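Local coordinates for protein putative transcriptional regulator (Streptomyces coelicolor, PDB 2HXI) that probably acts as a TetR-family transcriptional regulator, binding DNA through an N-terminal helix-turn-helix and pairing through its helical C-terminal domain, at residues 39-44 against 52-57; 167-172 against 221-226. One frame throughout, in Å; residues are numbered along the deposited sequence.

Starting at the N terminus, the chain runs through helix 31-43, crosses a short loop with one residue unmodelled and enters helix 52-58. Contact 1 closes that loop and ties the first helix to the predicted helix-turn-helix. The chain then passes through helices 63-66 and 73-88 and on through the bundle helices to helix 154-173. From there, contact 2 closes a much longer excursion, partly unmodelled and holding helix 203-208, by bringing helix 219-237 back against helix 154-173. The two loops follow in series, neither nested nor crossed. The centres of contact 1 and contact 2 are about 28 Å apart; contact 1 lies in the tetR-family region, contact 2 in the C-terminal region.

Contact 1: 39-44 against 52-57; sequences AELLLA and VRKLAA
Lys54, whose backbone N is hydrogen-bonded to Ser51 OG, is the first residue of 52-57 to reach Leu41, and it does so with the far part of its chain. With CG anti to the backbone N (chi1 -179°) and every later torsion extended, the chain lies obliquely across the leucine, and CE comes to 4.1 Å from Leu41 CD2. The touch is made by this last methylene, next to the ammonium group. Lys54 borders the contact on its outer side, whereas Leu41, though partly exposed, is its centre.

One residue on, Leu55 meets the other branch of Leu41. Leu41 CD1 stands 3.9 Å from Leu55 CA, close against the backbone of the second helix, and the Leu41 CD1 to Leu55 CD1 gap is also 3.9 Å. Leu41 is therefore forked over two consecutive residues, one methyl for each. Its bond from CA to CB aims at 52-57, and CG stands anti to the carbonyl carbon (chi1 -67°), which carries the two methyls across. This is the first helix of a TetR-type DNA-binding domain resting on the first helix of the predicted helix-turn-helix, with 160 Å² buried between the two segments. Leu55 is the buried member of the trio: it also packs on Leu66 of helix 63-66 and on Ile34, Ala37 and Ala38 of helix 31-43.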
ATOM      1  N   ALA B  39      -0.627 -18.767  12.726  1.00 19.07           N
ATOM      2  CA  ALA B  39      -1.246 -18.424  11.413  1.00 18.94           C
ATOM      3  C   ALA B  39      -2.751 -18.768  11.430  1.00 20.81           C
ATOM      4  O   ALA B  39      -3.597 -18.002  10.982  1.00 20.21           O
ATOM      5  CB  ALA B  39      -0.569 -19.141  10.290  1.00 20.54           C
ATOM      6  N   GLU B  40      -3.060 -19.928  11.971  1.00 20.46           N
ATOM      7  CA  GLU B  40      -4.429 -20.356  11.968  1.00 22.29           C
ATOM      8  C   GLU B  40      -5.227 -19.510  12.916  1.00 21.71           C
ATOM      9  O   GLU B  40      -6.315 -19.050  12.580  1.00 21.73           O
ATOM     10  CB  GLU B  40      -4.540 -21.830  12.297  1.00 21.98           C
ATOM     11  CG  GLU B  40      -6.029 -22.171  12.467  1.00 25.04           C
ATOM     12  CD  GLU B  40      -6.347 -23.649  12.366  1.00 28.49           C
ATOM     13  OE1 GLU B  40      -5.420 -24.482  12.347  1.00 27.45           O
ATOM     14  OE2 GLU B  40      -7.541 -23.962  12.321  1.00 30.55           O
ATOM     15  N   LEU B  41      -4.688 -19.242  14.101  1.00 20.80           N
ATOM     16  CA  LEU B  41      -5.409 -18.391  15.047  1.00 21.52           C
ATOM     17  C   LEU B  41      -5.720 -17.035  14.466  1.00 23.56           C
ATOM     18  O   LEU B  41      -6.814 -16.498  14.685  1.00 22.98           O
ATOM     19  CB  LEU B  41      -4.662 -18.237  16.399  1.00 21.73           C
ATOM     20  CG  LEU B  41      -4.628 -19.563  17.141  1.00 20.76           C
ATOM     21  CD1 LEU B  41      -3.670 -19.440  18.323  1.00 21.79           C
ATOM     22  CD2 LEU B  41      -6.038 -19.956  17.650  1.00 24.56           C
ATOM     23  N   LEU B  42      -4.752 -16.481  13.709  1.00 23.44           N
ATOM     24  CA  LEU B  42      -4.909 -15.208  13.057  1.00 27.85           C
ATOM     25  C   LEU B  42      -5.966 -15.161  11.936  1.00 30.33           C
ATOM     26  O   LEU B  42      -6.505 -14.082  11.662  1.00 32.34           O
ATOM     27  CB  LEU B  42      -3.555 -14.697  12.565  1.00 25.60           C
ATOM     28  CG  LEU B  42      -2.682 -14.070  13.662  1.00 26.09           C
ATOM     29  CD1 LEU B  42      -1.178 -14.231  13.352  1.00 24.36           C
ATOM     30  CD2 LEU B  42      -2.944 -12.571  13.973  1.00 24.03           C
ATOM     31  N   LEU B  43      -6.221 -16.290  11.287  1.00 34.47           N
ATOM     32  CA  LEU B  43      -7.300 -16.385  10.313  1.00 39.47           C
ATOM     33  C   LEU B  43      -8.573 -15.909  10.983  1.00 43.80           C
ATOM     34  O   LEU B  43      -8.930 -14.726  10.887  1.00 45.18           O
ATOM     35  CB  LEU B  43      -7.476 -17.812   9.830  1.00 38.74           C
ATOM     36  CG  LEU B  43      -6.714 -18.159   8.579  1.00 37.36           C
ATOM     37  CD1 LEU B  43      -7.163 -19.498   8.055  1.00 40.40           C
ATOM     38  CD2 LEU B  43      -6.903 -17.113   7.488  1.00 32.98           C
ATOM     39  N   ALA B  44      -9.206 -16.818  11.728  1.00 48.74           N
ATOM     40  CA  ALA B  44     -10.513 -16.557  12.315  1.00 52.12           C
ATOM     41  C   ALA B  44     -10.304 -15.692  13.524  1.00 54.68           C
ATOM     42  O   ALA B  44      -9.834 -16.168  14.561  1.00 54.77           O
ATOM     43  CB  ALA B  44     -11.219 -17.852  12.686  1.00 52.33           C
ATOM     44  N   VAL B  52      -0.384 -13.172  22.305  1.00 22.70           N
ATOM     45  CA  VAL B  52       0.583 -14.157  22.698  1.00 22.74           C
ATOM     46  C   VAL B  52      -0.010 -15.133  23.745  1.00 20.77           C
ATOM     47  O   VAL B  52       0.213 -16.354  23.705  1.00 18.29           O
ATOM     48  CB  VAL B  52       1.843 -13.485  23.205  1.00 24.83           C
ATOM     49  CG1 VAL B  52       2.828 -14.526  23.752  1.00 25.31           C
ATOM     50  CG2 VAL B  52       2.500 -12.678  22.054  1.00 26.92           C
ATOM     51  N   ARG B  53      -0.754 -14.563  24.702  1.00 20.41           N
ATOM     52  CA  ARG B  53      -1.452 -15.373  25.719  1.00 19.47           C
ATOM     53  C   ARG B  53      -2.310 -16.475  25.101  1.00 18.40           C
ATOM     54  O   ARG B  53      -2.175 -17.638  25.499  1.00 17.93           O
ATOM     55  CB  ARG B  53      -2.317 -14.444  26.596  1.00 19.39           C
ATOM     56  CG  ARG B  53      -3.032 -15.215  27.748  1.00 19.37           C
ATOM     57  CD  ARG B  53      -4.007 -14.237  28.506  1.00 20.43           C
ATOM     58  NE  ARG B  53      -4.890 -13.460  27.587  1.00 20.40           N
ATOM     59  CZ  ARG B  53      -6.005 -13.888  26.972  1.00 24.03           C
ATOM     60  NH1 ARG B  53      -6.501 -15.094  27.151  1.00 27.39           N
ATOM     61  NH2 ARG B  53      -6.662 -13.081  26.141  1.00 28.18           N
ATOM     62  N   LYS B  54      -3.152 -16.112  24.125  1.00 19.28           N
ATOM     63  CA  LYS B  54      -4.018 -17.098  23.423  1.00 21.03           C
ATOM     64  C   LYS B  54      -3.205 -18.131  22.658  1.00 19.18           C
ATOM     65  O   LYS B  54      -3.476 -19.345  22.712  1.00 18.45           O
ATOM     66  CB  LYS B  54      -5.043 -16.407  22.507  1.00 20.69           C
ATOM     67  CG  LYS B  54      -5.986 -17.478  21.762  1.00 23.03           C
ATOM     68  CD  LYS B  54      -7.031 -16.777  20.824  1.00 25.08           C
ATOM     69  CE  LYS B  54      -8.157 -17.751  20.336  1.00 29.17           C
ATOM     70  NZ  LYS B  54      -8.934 -17.252  19.098  1.00 33.08           N
ATOM     71  N   LEU B  55      -2.138 -17.656  21.978  1.00 16.84           N
ATOM     72  CA  LEU B  55      -1.287 -18.570  21.248  1.00 16.03           C
ATOM     73  C   LEU B  55      -0.677 -19.582  22.222  1.00 16.66           C
ATOM     74  O   LEU B  55      -0.686 -20.794  21.981  1.00 16.71           O
ATOM     75  CB  LEU B  55      -0.146 -17.794  20.525  1.00 16.55           C
ATOM     76  CG  LEU B  55       0.842 -18.691  19.781  1.00 15.93           C
ATOM     77  CD1 LEU B  55       0.205 -19.550  18.683  1.00 18.93           C
ATOM     78  CD2 LEU B  55       1.944 -17.733  19.146  1.00 14.84           C
ATOM     79  N   ALA B  56      -0.186 -19.099  23.375  1.00 16.43           N
ATOM     80  CA  ALA B  56       0.474 -20.012  24.336  1.00 18.25           C
ATOM     81  C   ALA B  56      -0.496 -21.091  24.854  1.00 19.15           C
ATOM     82  O   ALA B  56      -0.147 -22.270  24.999  1.00 20.52           O
ATOM     83  CB  ALA B  56       1.042 -19.195  25.516  1.00 19.33           C
ATOM     84  N   ALA B  57      -1.688 -20.625  25.146  1.00 19.33           N
ATOM     85  CA  ALA B  57      -2.760 -21.438  25.679  1.00 22.97           C
ATOM     86  C   ALA B  57      -3.159 -22.523  24.685  1.00 23.44           C
ATOM     87  O   ALA B  57      -3.379 -23.639  25.069  1.00 22.78           O
ATOM     88  CB  ALA B  57      -3.936 -20.571  25.958  1.00 23.11           C
TER

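Contact 2: 167-172 against 221-226; sequences SLITAE and AAFEEI
The ring of Phe223 turns one edge to helix 154-173: Leu168 CB lies near the ring plane, 3.9 Å from Phe223 CD1. Leu168 CD1 comes to 4.0 Å from the same Phe223 CD1. Next to them, Ile169 CG1 approaches obliquely and reaches Phe223 CE1 at 4.0 Å. The ring is carried across to these two neighbours because CG stands anti to the backbone N (chi1 -177°), whereas the bond from CA does not itself aim at the other helix. Leu107 and Arg110 of helix 98-113 also touch the Phe223 side chain.

Leu168 also serves a second partner. Its CD1 touches Ile226 CG2 at 3.8 Å, one turn further along, and its CD2 is 4.1 Å from Ile226 CD1, so the leucine fork fits against both branches of the isoleucine. The axes of 167-172 and 221-226 run nearly antiparallel (168°) and come within 11.0 Å, and all four touching side chains are buried. In TetR-family proteins two such helices from each subunit form a four-helix dimer interface, and the contacts here are consistent with that: Leu168 packs on Ser167 of the second subunit, and Glu225 forms a salt bridge with Arg160 of that subunit. Replacing Phe223 with an alanine would probably open a gap between the helices, leaving Leu168 CB and CD1 and Ile169 CG1 without their aromatic neighbour. Nearby, Glu172 makes a salt bridge to Arg110, tying the same helix 98-113 to 167-172.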
ATOM      1  N   SER B 167       2.856  -3.246  -1.355  1.00 17.28           N
ATOM      2  CA  SER B 167       2.109  -2.017  -1.070  1.00 18.90           C
ATOM      3  C   SER B 167       0.674  -2.215  -1.465  1.00 17.32           C
ATOM      4  O   SER B 167      -0.206  -1.805  -0.711  1.00 19.02           O
ATOM      5  CB  SER B 167       2.642  -0.830  -1.842  1.00 17.94           C
ATOM      6  OG  SER B 167       3.908  -0.418  -1.259  1.00 22.08           O
ATOM      7  N   LEU B 168       0.437  -2.834  -2.627  1.00 15.89           N
ATOM      8  CA  LEU B 168      -0.934  -3.038  -3.118  1.00 16.39           C
ATOM      9  C   LEU B 168      -1.686  -4.019  -2.212  1.00 18.65           C
ATOM     10  O   LEU B 168      -2.894  -3.824  -1.896  1.00 18.97           O
ATOM     11  CB  LEU B 168      -0.920  -3.571  -4.539  1.00 16.12           C
ATOM     12  CG  LEU B 168      -0.472  -2.561  -5.618  1.00 15.47           C
ATOM     13  CD1 LEU B 168      -0.182  -3.250  -6.951  1.00 17.55           C
ATOM     14  CD2 LEU B 168      -1.496  -1.344  -5.722  1.00 14.41           C
ATOM     15  N   ILE B 169      -0.968  -5.046  -1.764  1.00 19.13           N
ATOM     16  CA  ILE B 169      -1.572  -6.084  -0.890  1.00 20.63           C
ATOM     17  C   ILE B 169      -1.899  -5.486   0.480  1.00 21.13           C
ATOM     18  O   ILE B 169      -3.010  -5.694   0.970  1.00 23.80           O
ATOM     19  CB  ILE B 169      -0.669  -7.356  -0.796  1.00 20.19           C
ATOM     20  CG1 ILE B 169      -0.660  -8.101  -2.142  1.00 20.02           C
ATOM     21  CG2 ILE B 169      -1.235  -8.306   0.332  1.00 21.32           C
ATOM     22  CD1 ILE B 169       0.418  -9.276  -2.258  1.00 20.18           C
ATOM     23  N   THR B 170      -0.989  -4.725   1.087  1.00 22.10           N
ATOM     24  CA  THR B 170      -1.293  -4.127   2.383  1.00 26.00           C
ATOM     25  C   THR B 170      -2.471  -3.132   2.306  1.00 26.38           C
ATOM     26  O   THR B 170      -3.357  -3.126   3.178  1.00 26.75           O
ATOM     27  CB  THR B 170      -0.065  -3.556   3.091  1.00 27.19           C
ATOM     28  OG1 THR B 170       0.441  -2.440   2.398  1.00 29.87           O
ATOM     29  CG2 THR B 170       1.058  -4.535   3.120  1.00 30.68           C
ATOM     30  N   ALA B 171      -2.507  -2.321   1.242  1.00 24.56           N
ATOM     31  CA  ALA B 171      -3.574  -1.346   1.102  1.00 25.94           C
ATOM     32  C   ALA B 171      -4.935  -1.979   0.937  1.00 28.05           C
ATOM     33  O   ALA B 171      -5.923  -1.466   1.476  1.00 27.06           O
ATOM     34  CB  ALA B 171      -3.279  -0.374  -0.063  1.00 25.63           C
ATOM     35  N   GLU B 172      -5.010  -3.078   0.206  1.00 30.36           N
ATOM     36  CA  GLU B 172      -6.286  -3.694  -0.086  1.00 33.94           C
ATOM     37  C   GLU B 172      -6.960  -4.279   1.169  1.00 36.41           C
ATOM     38  O   GLU B 172      -8.211  -4.282   1.273  1.00 35.83           O
ATOM     39  CB  GLU B 172      -6.129  -4.740  -1.188  1.00 33.40           C
ATOM     40  CG  GLU B 172      -7.403  -5.482  -1.523  1.00 36.45           C
ATOM     41  CD  GLU B 172      -7.196  -6.468  -2.633  1.00 36.62           C
ATOM     42  OE1 GLU B 172      -6.068  -6.517  -3.163  1.00 39.27           O
ATOM     43  OE2 GLU B 172      -8.167  -7.157  -3.011  1.00 38.42           O
ATOM     44  N   ALA B 221      -8.984  -6.443  -9.977  1.00 20.23           N
ATOM     45  CA  ALA B 221      -8.663  -6.028 -11.347  1.00 20.21           C
ATOM     46  C   ALA B 221      -7.579  -4.954 -11.353  1.00 18.61           C
ATOM     47  O   ALA B 221      -6.661  -4.976 -12.236  1.00 19.33           O
ATOM     48  CB  ALA B 221      -9.969  -5.497 -12.093  1.00 19.80           C
ATOM     49  N   ALA B 222      -7.717  -3.988 -10.432  1.00 16.80           N
ATOM     50  CA  ALA B 222      -6.724  -2.893 -10.326  1.00 15.59           C
ATOM     51  C   ALA B 222      -5.352  -3.543 -10.045  1.00 15.96           C
ATOM     52  O   ALA B 222      -4.391  -3.211 -10.738  1.00 14.25           O
ATOM     53  CB  ALA B 222      -7.054  -1.945  -9.234  1.00 15.43           C
ATOM     54  N   PHE B 223      -5.283  -4.485  -9.081  1.00 14.46           N
ATOM     55  CA  PHE B 223      -3.995  -5.202  -8.817  1.00 15.06           C
ATOM     56  C   PHE B 223      -3.364  -5.749 -10.110  1.00 15.95           C
ATOM     57  O   PHE B 223      -2.202  -5.496 -10.434  1.00 14.93           O
ATOM     58  CB  PHE B 223      -4.241  -6.395  -7.890  1.00 14.98           C
ATOM     59  CG  PHE B 223      -2.943  -7.144  -7.508  1.00 13.52           C
ATOM     60  CD1 PHE B 223      -2.198  -6.680  -6.428  1.00 16.12           C
ATOM     61  CD2 PHE B 223      -2.592  -8.319  -8.157  1.00 17.09           C
ATOM     62  CE1 PHE B 223      -1.043  -7.357  -6.022  1.00 17.91           C
ATOM     63  CE2 PHE B 223      -1.485  -9.006  -7.744  1.00 19.82           C
ATOM     64  CZ  PHE B 223      -0.711  -8.507  -6.680  1.00 15.62           C
ATOM     65  N   GLU B 224      -4.130  -6.537 -10.852  1.00 16.21           N
ATOM     66  CA  GLU B 224      -3.622  -7.140 -12.048  1.00 16.73           C
ATOM     67  C   GLU B 224      -3.173  -6.138 -13.122  1.00 15.89           C
ATOM     68  O   GLU B 224      -2.131  -6.319 -13.774  1.00 15.10           O
ATOM     69  CB  GLU B 224      -4.686  -8.091 -12.574  1.00 19.04           C
ATOM     70  CG  GLU B 224      -4.778  -9.318 -11.640  1.00 22.59           C
ATOM     71  CD  GLU B 224      -5.795 -10.332 -12.091  1.00 32.97           C
ATOM     72  OE1 GLU B 224      -5.810 -10.644 -13.303  1.00 36.26           O
ATOM     73  OE2 GLU B 224      -6.541 -10.843 -11.211  1.00 36.34           O
ATOM     74  N   GLU B 225      -3.929  -5.063 -13.294  1.00 15.96           N
ATOM     75  CA  GLU B 225      -3.629  -4.063 -14.330  1.00 16.76           C
ATOM     76  C   GLU B 225      -2.417  -3.198 -13.982  1.00 15.92           C
ATOM     77  O   GLU B 225      -1.589  -2.841 -14.848  1.00 17.13           O
ATOM     78  CB  GLU B 225      -4.866  -3.192 -14.616  1.00 15.82           C
ATOM     79  CG  GLU B 225      -5.973  -3.973 -15.334  1.00 20.97           C
ATOM     80  CD  GLU B 225      -7.301  -3.209 -15.372  1.00 21.62           C
ATOM     81  OE1 GLU B 225      -7.265  -1.977 -15.423  1.00 25.37           O
ATOM     82  OE2 GLU B 225      -8.369  -3.906 -15.356  1.00 33.72           O
ATOM     83  N   ILE B 226      -2.292  -2.916 -12.718  1.00 14.95           N
ATOM     84  CA  ILE B 226      -1.155  -2.115 -12.241  1.00 14.98           C
ATOM     85  C   ILE B 226       0.096  -2.990 -12.323  1.00 14.81           C
ATOM     86  O   ILE B 226       1.195  -2.535 -12.725  1.00 13.82           O
ATOM     87  CB  ILE B 226      -1.430  -1.608 -10.798  1.00 16.03           C
ATOM     88  CG1 ILE B 226      -2.536  -0.513 -10.746  1.00 14.81           C
ATOM     89  CG2 ILE B 226      -0.136  -1.107 -10.137  1.00 14.28           C
ATOM     90  CD1 ILE B 226      -3.110  -0.329  -9.361  1.00 15.50           C
TER